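Local coordinates for aminofutalosine deaminase (Helicobacter pylori, PDB 7LKK), which deaminates aminofutalosine in the menaquinone pathway, using a metal ion in a TIM-barrel amidohydrolase fold to activate water, at residues S216-E224 with A259-K267; L272-S280 with L296-S307. One frame throughout, in Å; residues are numbered along the deposited sequence.

How the contacts relate
Both contacts are built on adjacent parallel strands of the amidohydrolase barrel. Strand 218-222 belongs to contact 1 and strand 269-275 to contact 2, and they are probably joined by backbone hydrogen bonds, Leu218 O to Leu272 N at 2.8 Å and Thr220 N to Leu272 O at 2.9 Å. Contact 1 looks outward, to helix 259-264, which precedes strand 269-275 in the chain; contact 2 continues the barrel wall to strand 294-298. The centres of the two contacts are about 14 Å apart, yet they converge on the inhibitor at the strand ends, where Glu224 OE2 packs 3.2 Å from His275 NE2. His221 binds the iron, whereas His275 reaches the inhibitor hydroxyl bound to that iron.

Contact 1: S216-E224 with A259-K267; sequences SLLSTHFLE and ANDYIDMFK. With FE (Fe (III) ion), chain E; MCF ((8R)-3-(5-S-methyl-5-thio-beta-D-ribofuranosyl)-3,6,7,8-tetrahydroimidazo[4,5-d][1,3]diazepin-8-ol), chain J; EDO (1,2-ethanediol), chain H.
Phe222 drives its ring into the side of helix 259-264, and the packing is densest there. Its CZ lies 3.6 Å from Ile263 CG1, with the isoleucine chain crossing at about a right angle, while Ala259 CB sits at the ring edge, near its plane. Phe222 CD1 lies 3.8 Å from Tyr262 CD2, the two chains sliding past each other in opposite directions. With CG anti to the backbone N (chi1 -171°), the phenylalanine extends from the strand to meet the helix, and Leu223 CG covers one face of the ring.

Beside this apolar cluster stands one polar bond across the contact: Tyr262 OH donates to Thr220 OG1 at 2.6 Å, the threonine oxygen lying in the plane of the tyrosine ring at its edge. Thr220 OG1 is also hydrogen-bonded to Val193 O on the neighbouring strand, so this buried hydroxyl couples two strands to the helix.

Packing thins toward Leu218, which in one of its two conformers brings CD1 to the edge of the Phe266 ring; Thr220 CG2 approaches that ring obliquely. At this looser end Lys267 is exposed, and Ser216 O accepts a hydrogen bond from an ethanediol, probably from the crystallisation liquor.

His221 points away from the helix and binds the iron through NE2 at 2.4 Å, its ND1 held by His194 O and one ring face covered by inhibitor C5. His79, His81 and Asp328 complete the iron site, and inhibitor O8 binds the metal at 2.0 Å. Past the strand end, the extended Glu224 side chain accepts from inhibitor N6 through OE1 at 2.7 Å (163° at the hydrogen). One strand thus presents packed apolar groups and one hydroxyl-hydroxyl bond to its helix, and on its other side holds O8 on iron beside N6, consistent with a metal-bound hydroxyl placed to attack the base during deamination.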
loop_
_atom_site.group_PDB
_atom_site.type_symbol
_atom_site.label_atom_id
_atom_site.label_comp_id
_atom_site.label_asym_id
_atom_site.label_seq_id
_atom_site.Cartn_x
_atom_site.Cartn_y
_atom_site.Cartn_z
ATOM N N SER A 216 7.287 35.099 -2.351
ATOM C CA SER A 216 7.570 33.693 -2.110
ATOM C C SER A 216 6.285 32.910 -1.870
ATOM O O SER A 216 5.291 33.445 -1.370
ATOM C CB SER A 216 8.501 33.523 -0.904
ATOM O OG SER A 216 9.795 34.035 -1.170
ATOM N N LEU A 217 6.317 31.628 -2.225
ATOM C CA LEU A 217 5.221 30.736 -1.887
ATOM C C LEU A 217 5.240 30.425 -0.393
ATOM O O LEU A 217 6.246 30.615 0.297
ATOM C CB LEU A 217 5.312 29.433 -2.686
ATOM C CG LEU A 217 4.760 29.342 -4.111
ATOM C CD1 LEU A 217 4.986 30.614 -4.914
ATOM C CD2 LEU A 217 5.368 28.140 -4.823
ATOM N N LEU A 218 4.107 29.939 0.112
ATOM C CA LEU A 218 3.983 29.565 1.513
ATOM C C LEU A 218 3.451 28.143 1.624
ATOM O O LEU A 218 2.770 27.642 0.727
ATOM C CB LEU A 218 3.061 30.525 2.283
ATOM C CG LEU A 218 3.662 31.885 2.645
ATOM C CD1 LEU A 218 2.565 32.896 2.948
ATOM C CD2 LEU A 218 4.619 31.752 3.821
ATOM N N SER A 219 3.780 27.498 2.741
ATOM C CA SER A 219 3.322 26.148 3.025
ATOM C C SER A 219 3.151 26.021 4.530
ATOM O O SER A 219 3.819 26.714 5.302
ATOM C CB SER A 219 4.300 25.091 2.496
ATOM O OG SER A 219 3.797 23.780 2.694
ATOM N N THR A 220 2.243 25.141 4.943
ATOM C CA THR A 220 1.981 24.955 6.362
ATOM C C THR A 220 1.293 23.615 6.580
ATOM O O THR A 220 0.568 23.126 5.708
ATOM C CB THR A 220 1.125 26.099 6.928
ATOM O OG1 THR A 220 0.980 25.942 8.345
ATOM C CG2 THR A 220 -0.250 26.129 6.273
ATOM N N HIS A 221 1.555 23.015 7.741
ATOM C CA HIS A 221 0.817 21.843 8.195
ATOM C C HIS A 221 -0.442 22.309 8.914
ATOM O O HIS A 221 -0.375 23.188 9.780
ATOM C CB HIS A 221 1.672 20.982 9.126
ATOM C CG HIS A 221 2.955 20.517 8.512
ATOM N ND1 HIS A 221 4.158 21.154 8.728
ATOM C CD2 HIS A 221 3.223 19.475 7.689
ATOM C CE1 HIS A 221 5.112 20.525 8.065
ATOM N NE2 HIS A 221 4.572 19.503 7.427
ATOM N N PHE A 222 -1.587 21.727 8.561
ATOM C CA PHE A 222 -2.864 22.207 9.078
ATOM C C PHE A 222 -3.733 21.035 9.505
ATOM O O PHE A 222 -4.031 20.157 8.690
ATOM C CB PHE A 222 -3.591 23.055 8.029
ATOM C CG PHE A 222 -4.800 23.760 8.563
ATOM C CD1 PHE A 222 -4.685 24.656 9.613
ATOM C CD2 PHE A 222 -6.053 23.522 8.023
ATOM C CE1 PHE A 222 -5.796 25.301 10.114
ATOM C CE2 PHE A 222 -7.168 24.167 8.519
ATOM C CZ PHE A 222 -7.040 25.058 9.565
ATOM N N LEU A 223 -4.141 21.042 10.775
ATOM C CA LEU A 223 -5.128 20.113 11.336
ATOM C C LEU A 223 -4.836 18.669 10.926
ATOM O O LEU A 223 -5.653 17.972 10.317
ATOM C CB LEU A 223 -6.548 20.544 10.952
ATOM C CG LEU A 223 -6.919 21.945 11.470
ATOM C CD1 LEU A 223 -8.397 22.254 11.280
ATOM C CD2 LEU A 223 -6.531 22.104 12.932
ATOM N N GLU A 224 -3.632 18.233 11.286
ATOM C CA GLU A 224 -3.129 16.904 10.978
ATOM C C GLU A 224 -3.551 15.852 11.998
ATOM O O GLU A 224 -3.423 14.654 11.725
ATOM C CB GLU A 224 -1.600 16.962 10.881
ATOM C CG GLU A 224 -0.920 15.705 10.387
ATOM C CD GLU A 224 0.581 15.863 10.318
ATOM O OE1 GLU A 224 1.087 16.937 10.712
ATOM O OE2 GLU A 224 1.257 14.919 9.865
ATOM N N ALA A 259 -9.617 27.746 14.453
ATOM C CA ALA A 259 -8.971 27.491 13.170
ATOM C C ALA A 259 -9.001 28.725 12.276
ATOM O O ALA A 259 -8.039 28.993 11.546
ATOM C CB ALA A 259 -9.639 26.305 12.474
ATOM N N ASN A 260 -10.094 29.492 12.323
ATOM C CA ASN A 260 -10.216 30.663 11.458
ATOM C C ASN A 260 -9.153 31.708 11.768
ATOM O O ASN A 260 -8.673 32.390 10.857
ATOM C CB ASN A 260 -11.614 31.269 11.589
ATOM C CG ASN A 260 -12.668 30.453 10.868
ATOM O OD1 ASN A 260 -12.367 29.416 10.281
ATOM N ND2 ASN A 260 -13.911 30.915 10.914
ATOM N N ASP A 261 -8.772 31.842 13.040
ATOM C CA ASP A 261 -7.705 32.769 13.405
ATOM C C ASP A 261 -6.405 32.415 12.693
ATOM O O ASP A 261 -5.669 33.303 12.246
ATOM C CB ASP A 261 -7.510 32.761 14.921
ATOM C CG ASP A 261 -6.586 33.862 15.400
ATOM O OD1 ASP A 261 -6.578 34.947 14.783
ATOM O OD2 ASP A 261 -5.871 33.643 16.399
ATOM N N TYR A 262 -6.111 31.120 12.572
ATOM C CA TYR A 262 -4.904 30.690 11.874
ATOM C C TYR A 262 -5.052 30.854 10.367
ATOM O O TYR A 262 -4.157 31.390 9.700
ATOM C CB TYR A 262 -4.586 29.238 12.228
ATOM C CG TYR A 262 -3.232 28.775 11.747
ATOM C CD1 TYR A 262 -2.077 29.108 12.442
ATOM C CD2 TYR A 262 -3.106 28.008 10.594
ATOM C CE1 TYR A 262 -0.835 28.688 12.007
ATOM C CE2 TYR A 262 -1.868 27.584 10.150
ATOM C CZ TYR A 262 -0.735 27.927 10.861
ATOM O OH TYR A 262 0.500 27.509 10.425
ATOM N N ILE A 263 -6.177 30.393 9.814
ATOM C CA ILE A 263 -6.393 30.447 8.368
ATOM C C ILE A 263 -6.316 31.882 7.862
ATOM O O ILE A 263 -5.695 32.158 6.827
ATOM C CB ILE A 263 -7.746 29.803 8.008
ATOM C CG1 ILE A 263 -7.729 28.302 8.295
ATOM C CG2 ILE A 263 -8.107 30.083 6.548
ATOM C CD1 ILE A 263 -9.112 27.689 8.373
ATOM N N ASP A 264 -6.937 32.818 8.585
ATOM C CA ASP A 264 -7.035 34.194 8.108
ATOM C C ASP A 264 -5.676 34.862 7.942
ATOM O O ASP A 264 -5.565 35.814 7.162
ATOM C CB ASP A 264 -7.909 35.018 9.054
ATOM C CG ASP A 264 -9.365 34.599 9.013
ATOM O OD1 ASP A 264 -9.713 33.722 8.191
ATOM O OD2 ASP A 264 -10.164 35.143 9.807
ATOM N N MET A 265 -4.645 34.388 8.650
ATOM C CA MET A 265 -3.304 34.938 8.464
ATOM C C MET A 265 -2.841 34.825 7.018
ATOM O O MET A 265 -2.082 35.676 6.542
ATOM C CB MET A 265 -2.303 34.227 9.373
ATOM C CG MET A 265 -2.421 34.551 10.848
ATOM S SD MET A 265 -0.958 33.982 11.737
ATOM C CE MET A 265 -0.922 32.260 11.241
ATOM N N PHE A 266 -3.267 33.777 6.315
ATOM C CA PHE A 266 -2.840 33.513 4.950
ATOM C C PHE A 266 -3.798 34.091 3.914
ATOM O O PHE A 266 -3.750 33.687 2.747
ATOM C CB PHE A 266 -2.675 32.005 4.740
ATOM C CG PHE A 266 -1.703 31.366 5.694
ATOM C CD1 PHE A 266 -0.367 31.232 5.354
ATOM C CD2 PHE A 266 -2.125 30.908 6.931
ATOM C CE1 PHE A 266 0.531 30.652 6.231
ATOM C CE2 PHE A 266 -1.231 30.327 7.813
ATOM C CZ PHE A 266 0.097 30.197 7.461
ATOM N N LYS A 267 -4.657 35.024 4.320
ATOM C CA LYS A 267 -5.612 35.638 3.406
ATOM C C LYS A 267 -4.904 36.251 2.205
ATOM O O LYS A 267 -3.908 36.966 2.353
ATOM C CB LYS A 267 -6.427 36.703 4.145
ATOM C CG LYS A 267 -7.363 37.504 3.261
ATOM C CD LYS A 267 -8.435 38.198 4.083
ATOM C CE LYS A 267 -8.432 39.699 3.846
ATOM N NZ LYS A 267 -7.449 40.396 4.724
HETATM FE FE FE E . 5.577 17.618 6.407
HETATM O O8 MCF J . 4.644 16.849 7.951
HETATM C C8 MCF J . 5.172 15.750 8.647
HETATM C C7 MCF J . 4.348 15.382 9.877
HETATM N N6 MCF J . 3.741 16.553 10.458
HETATM C C5 MCF J . 4.556 17.717 10.728
HETATM N N4 MCF J . 5.981 17.849 10.450
HETATM C C10 MCF J . 7.014 16.941 9.892
HETATM C C9 MCF J . 6.661 15.936 9.012
HETATM N N1 MCF J . 7.769 15.294 8.672
HETATM C C2 MCF J . 8.811 15.855 9.281
HETATM N N3 MCF J . 8.344 16.868 10.017
HETATM C C1S MCF J . 9.226 17.731 10.862
HETATM C C2S MCF J . 8.891 19.239 10.782
HETATM O O2S MCF J . 9.498 19.810 9.703
HETATM O O4S MCF J . 9.065 17.443 12.099
HETATM C C4S MCF J . 9.450 18.782 12.925
HETATM C C3S MCF J . 9.493 19.770 12.077
HETATM O O3S MCF J . 10.929 20.168 11.846
HETATM C C5S MCF J . 8.395 19.038 13.987
HETATM S S5S MCF J . 9.153 19.878 15.407
HETATM C C6S MCF J . 7.854 20.683 16.388
HETATM C C1 EDO H . 1.958 35.515 -0.806
HETATM O O1 EDO H . 1.856 34.146 -1.215
HETATM C C2 EDO H . 2.915 36.251 -1.735
HETATM O O2 EDO H . 4.254 35.814 -1.480
#

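Contact 2: L272-S280 with L296-S307; sequences LFVHNQFAS and LITCPFSNRLLS. With MCF ((8R)-3-(5-S-methyl-5-thio-beta-D-ribofuranosyl)-3,6,7,8-tetrahydroimidazo[4,5-d][1,3]diazepin-8-ol), chain J; EDO (1,2-ethanediol), chain I.
His275 and Asn303 meet with ring and amide planes 62° apart, and ND1 gives OD1 a weak, bent hydrogen bond of 3.1 Å. Val274 CG1 covers one face of the imidazole. At the ring's far edge NE2 donates in plane to inhibitor O8, 3.2 Å away and nearly straight at 171°. With CG anti to its carbonyl carbon (chi1 -57°), the histidine turns toward the pocket from the strand's last residue, whose N still bonds Ile297 O at 2.8 Å.

Gln277 lays its amide over that of Asn303, the planes only 13° apart and NE2 3.0 Å from CG. This is a stack of amides, and the two amide nitrogens look to other partners: Gln277 NE2 bonds Lys309 O and a water, while Asn303 ND2 donates to another water shared with His275 O and Thr298 OG1. Farther out, Ser307 OG, hydrogen-bonded to Lys309 N, lies in the plane of the Phe278 ring at its edge.

Along the two strands, Ile297 crosses Leu272 and Val274 obliquely. Ile297 N and Asn276 ND2 both donate to Phe273 O, from opposite faces of its carbonyl plane.

Such parallel strands, joined through helix 281-291 in a beta-alpha-beta unit and carrying pocket residues at their C-terminal ends, are characteristic of the TIM-barrel metal-dependent hydrolases.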
loop_
_atom_site.group_PDB
_atom_site.type_symbol
_atom_site.label_atom_id
_atom_site.label_comp_id
_atom_site.label_asym_id
_atom_site.label_seq_id
_atom_site.Cartn_x
_atom_site.Cartn_y
_atom_site.Cartn_z
ATOM N N LEU A 272 0.279 26.514 0.420
ATOM C CA LEU A 272 -0.010 25.087 0.453
ATOM C C LEU A 272 -0.425 24.686 1.864
ATOM O O LEU A 272 0.282 24.981 2.834
ATOM C CB LEU A 272 1.208 24.269 0.018
ATOM C CG LEU A 272 1.560 24.144 -1.467
ATOM C CD1 LEU A 272 1.974 25.481 -2.065
ATOM C CD2 LEU A 272 2.666 23.117 -1.652
ATOM N N PHE A 273 -1.570 24.019 1.974
ATOM C CA PHE A 273 -2.063 23.485 3.238
ATOM C C PHE A 273 -1.938 21.969 3.195
ATOM O O PHE A 273 -2.565 21.320 2.351
ATOM C CB PHE A 273 -3.513 23.901 3.486
ATOM C CG PHE A 273 -3.662 25.305 3.987
ATOM C CD1 PHE A 273 -3.623 26.374 3.108
ATOM C CD2 PHE A 273 -3.842 25.557 5.337
ATOM C CE1 PHE A 273 -3.760 27.669 3.566
ATOM C CE2 PHE A 273 -3.979 26.853 5.799
ATOM C CZ PHE A 273 -3.938 27.908 4.914
ATOM N N VAL A 274 -1.121 21.412 4.090
ATOM C CA VAL A 274 -0.764 19.998 4.073
ATOM C C VAL A 274 -1.587 19.246 5.110
ATOM O O VAL A 274 -1.832 19.756 6.213
ATOM C CB VAL A 274 0.746 19.813 4.323
ATOM C CG1 VAL A 274 1.145 18.352 4.175
ATOM C CG2 VAL A 274 1.550 20.689 3.372
ATOM N N HIS A 275 -2.016 18.030 4.743
ATOM C CA HIS A 275 -2.727 17.064 5.585
ATOM C C HIS A 275 -4.221 17.374 5.658
ATOM O O HIS A 275 -4.994 16.862 4.842
ATOM C CB HIS A 275 -2.095 16.988 6.979
ATOM C CG HIS A 275 -0.641 16.627 6.955
ATOM N ND1 HIS A 275 -0.171 15.485 6.342
ATOM C CD2 HIS A 275 0.446 17.265 7.447
ATOM C CE1 HIS A 275 1.143 15.430 6.468
ATOM N NE2 HIS A 275 1.543 16.497 7.135
ATOM N N ASN A 276 -4.645 18.181 6.633
ATOM C CA ASN A 276 -5.992 18.749 6.724
ATOM C C ASN A 276 -7.094 17.746 7.055
ATOM O O ASN A 276 -8.276 18.092 6.924
ATOM C CB ASN A 276 -6.405 19.478 5.435
ATOM C CG ASN A 276 -5.296 20.329 4.853
ATOM O OD1 ASN A 276 -5.019 21.426 5.337
ATOM N ND2 ASN A 276 -4.667 19.836 3.788
ATOM N N GLN A 277 -6.768 16.522 7.486
ATOM C CA GLN A 277 -7.818 15.514 7.649
ATOM C C GLN A 277 -8.822 15.877 8.735
ATOM O O GLN A 277 -9.952 15.376 8.707
ATOM C CB GLN A 277 -7.231 14.140 7.974
ATOM C CG GLN A 277 -6.006 13.760 7.182
ATOM C CD GLN A 277 -4.741 14.106 7.921
ATOM O OE1 GLN A 277 -4.300 15.253 7.908
ATOM N NE2 GLN A 277 -4.160 13.121 8.595
ATOM N N PHE A 278 -8.440 16.718 9.695
ATOM C CA PHE A 278 -9.333 17.119 10.772
ATOM C C PHE A 278 -9.897 18.519 10.572
ATOM O O PHE A 278 -10.445 19.100 11.515
ATOM C CB PHE A 278 -8.616 17.005 12.118
ATOM C CG PHE A 278 -8.325 15.587 12.516
ATOM C CD1 PHE A 278 -9.204 14.885 13.324
ATOM C CD2 PHE A 278 -7.190 14.945 12.055
ATOM C CE1 PHE A 278 -8.946 13.574 13.678
ATOM C CE2 PHE A 278 -6.926 13.635 12.404
ATOM C CZ PHE A 278 -7.803 12.949 13.222
ATOM N N ALA A 279 -9.770 19.071 9.370
ATOM C CA ALA A 279 -10.434 20.318 9.031
ATOM C C ALA A 279 -11.885 20.037 8.667
ATOM O O ALA A 279 -12.167 19.198 7.805
ATOM C CB ALA A 279 -9.721 21.013 7.870
ATOM N N SER A 280 -12.805 20.728 9.336
ATOM C CA SER A 280 -14.214 20.594 9.011
ATOM C C SER A 280 -14.495 21.192 7.632
ATOM O O SER A 280 -13.639 21.830 7.011
ATOM C CB SER A 280 -15.075 21.283 10.068
ATOM O OG SER A 280 -14.921 22.689 9.992
ATOM N N LEU A 296 -4.399 22.216 -1.340
ATOM C CA LEU A 296 -4.394 21.127 -0.372
ATOM C C LEU A 296 -3.412 20.044 -0.803
ATOM O O LEU A 296 -3.448 19.579 -1.946
ATOM C CB LEU A 296 -5.794 20.537 -0.222
ATOM C CG LEU A 296 -6.882 21.470 0.312
ATOM C CD1 LEU A 296 -8.123 20.674 0.676
ATOM C CD2 LEU A 296 -6.379 22.261 1.510
ATOM N N ILE A 297 -2.537 19.645 0.116
ATOM C CA ILE A 297 -1.575 18.573 -0.109
ATOM C C ILE A 297 -1.936 17.421 0.816
ATOM O O ILE A 297 -2.154 17.626 2.017
ATOM C CB ILE A 297 -0.131 19.043 0.138
ATOM C CG1 ILE A 297 0.113 20.416 -0.501
ATOM C CG2 ILE A 297 0.859 18.009 -0.384
ATOM C CD1 ILE A 297 0.051 20.421 -2.012
ATOM N N THR A 298 -2.007 16.215 0.264
ATOM C CA THR A 298 -2.374 15.036 1.034
ATOM C C THR A 298 -1.235 14.024 1.025
ATOM O O THR A 298 -0.588 13.804 -0.005
ATOM C CB THR A 298 -3.673 14.409 0.501
ATOM O OG1 THR A 298 -4.100 13.365 1.384
ATOM C CG2 THR A 298 -3.493 13.857 -0.912
ATOM N N CYS A 299 -0.977 13.426 2.187
ATOM C CA CYS A 299 0.099 12.452 2.365
ATOM C C CYS A 299 -0.504 11.197 2.974
ATOM O O CYS A 299 -0.554 11.051 4.205
ATOM C CB CYS A 299 1.217 13.021 3.238
ATOM S SG CYS A 299 1.860 14.629 2.690
ATOM N N PRO A 300 -0.973 10.256 2.144
ATOM C CA PRO A 300 -1.745 9.118 2.682
ATOM C C PRO A 300 -0.981 8.236 3.660
ATOM O O PRO A 300 -1.548 7.836 4.685
ATOM C CB PRO A 300 -2.158 8.338 1.420
ATOM C CG PRO A 300 -1.308 8.861 0.313
ATOM C CD PRO A 300 -0.953 10.273 0.671
ATOM N N PHE A 301 0.277 7.895 3.373
ATOM C CA PHE A 301 0.990 6.980 4.261
ATOM C C PHE A 301 1.335 7.652 5.585
ATOM O O PHE A 301 1.187 7.046 6.652
ATOM C CB PHE A 301 2.252 6.447 3.582
ATOM C CG PHE A 301 2.642 5.065 4.032
ATOM C CD1 PHE A 301 3.420 4.883 5.164
ATOM C CD2 PHE A 301 2.222 3.949 3.327
ATOM C CE1 PHE A 301 3.778 3.614 5.582
ATOM C CE2 PHE A 301 2.576 2.674 3.741
ATOM C CZ PHE A 301 3.353 2.506 4.869
ATOM N N SER A 302 1.785 8.907 5.536
ATOM C CA SER A 302 2.056 9.646 6.765
ATOM C C SER A 302 0.800 9.788 7.615
ATOM O O SER A 302 0.848 9.619 8.839
ATOM C CB SER A 302 2.640 11.018 6.430
ATOM O OG SER A 302 2.691 11.843 7.579
ATOM N N ASN A 303 -0.338 10.094 6.981
ATOM C CA ASN A 303 -1.591 10.221 7.720
ATOM C C ASN A 303 -1.956 8.918 8.419
ATOM O O ASN A 303 -2.478 8.932 9.541
ATOM C CB ASN A 303 -2.720 10.641 6.780
ATOM C CG ASN A 303 -2.564 12.057 6.261
ATOM O OD1 ASN A 303 -1.742 12.834 6.750
ATOM N ND2 ASN A 303 -3.363 12.401 5.259
ATOM N N ARG A 304 -1.711 7.781 7.762
ATOM C CA ARG A 304 -2.025 6.491 8.371
ATOM C C ARG A 304 -1.099 6.188 9.543
ATOM O O ARG A 304 -1.528 5.601 10.543
ATOM C CB ARG A 304 -1.936 5.377 7.331
ATOM C CG ARG A 304 -2.403 4.015 7.835
ATOM C CD ARG A 304 -3.872 4.050 8.218
ATOM N NE ARG A 304 -4.318 2.808 8.844
ATOM C CZ ARG A 304 -4.565 2.671 10.143
ATOM N NH1 ARG A 304 -4.407 3.702 10.962
ATOM N NH2 ARG A 304 -4.973 1.504 10.622
ATOM N N LEU A 305 0.174 6.569 9.434
ATOM C CA LEU A 305 1.136 6.244 10.482
ATOM C C LEU A 305 0.987 7.142 11.702
ATOM O O LEU A 305 1.329 6.724 12.815
ATOM C CB LEU A 305 2.562 6.347 9.943
ATOM C CG LEU A 305 2.990 5.359 8.859
ATOM C CD1 LEU A 305 4.466 5.547 8.542
ATOM C CD2 LEU A 305 2.704 3.925 9.282
ATOM N N LEU A 306 0.490 8.365 11.523
ATOM C CA LEU A 306 0.416 9.308 12.632
ATOM C C LEU A 306 -0.978 9.297 13.248
ATOM O O LEU A 306 -1.270 8.465 14.111
ATOM C CB LEU A 306 0.794 10.718 12.165
ATOM C CG LEU A 306 2.266 11.124 12.308
ATOM C CD1 LEU A 306 3.198 10.057 11.747
ATOM C CD2 LEU A 306 2.528 12.471 11.644
ATOM N N SER A 307 -1.854 10.194 12.792
ATOM C CA SER A 307 -3.199 10.257 13.355
ATOM C C SER A 307 -4.001 8.999 13.049
ATOM O O SER A 307 -4.895 8.631 13.820
ATOM C CB SER A 307 -3.938 11.482 12.822
ATOM O OG SER A 307 -4.431 11.238 11.518
HETATM O O8 MCF J . 4.644 16.849 7.951
HETATM C C8 MCF J . 5.172 15.750 8.647
HETATM C C7 MCF J . 4.348 15.382 9.877
HETATM N N6 MCF J . 3.741 16.553 10.458
HETATM C C5 MCF J . 4.556 17.717 10.728
HETATM N N4 MCF J . 5.981 17.849 10.450
HETATM C C10 MCF J . 7.014 16.941 9.892
HETATM C C9 MCF J . 6.661 15.936 9.012
HETATM N N1 MCF J . 7.769 15.294 8.672
HETATM C C2 MCF J . 8.811 15.855 9.281
HETATM N N3 MCF J . 8.344 16.868 10.017
HETATM C C1S MCF J . 9.226 17.731 10.862
HETATM C C2S MCF J . 8.891 19.239 10.782
HETATM O O2S MCF J . 9.498 19.810 9.703
HETATM O O4S MCF J . 9.065 17.443 12.099
HETATM C C4S MCF J . 9.450 18.782 12.925
HETATM C C3S MCF J . 9.493 19.770 12.077
HETATM O O3S MCF J . 10.929 20.168 11.846
HETATM C C5S MCF J . 8.395 19.038 13.987
HETATM S S5S MCF J . 9.153 19.878 15.407
HETATM C C6S MCF J . 7.854 20.683 16.388
HETATM C C1 EDO I . -7.645 6.598 14.600
HETATM O O1 EDO I . -6.402 5.887 14.615
HETATM C C2 EDO I . -8.751 5.731 15.194
HETATM O O2 EDO I . -8.615 5.674 16.619
HETATM O O HOH W 1 -3.878 14.528 3.881
HETATM O O HOH W 2 -1.785 12.533 10.693
#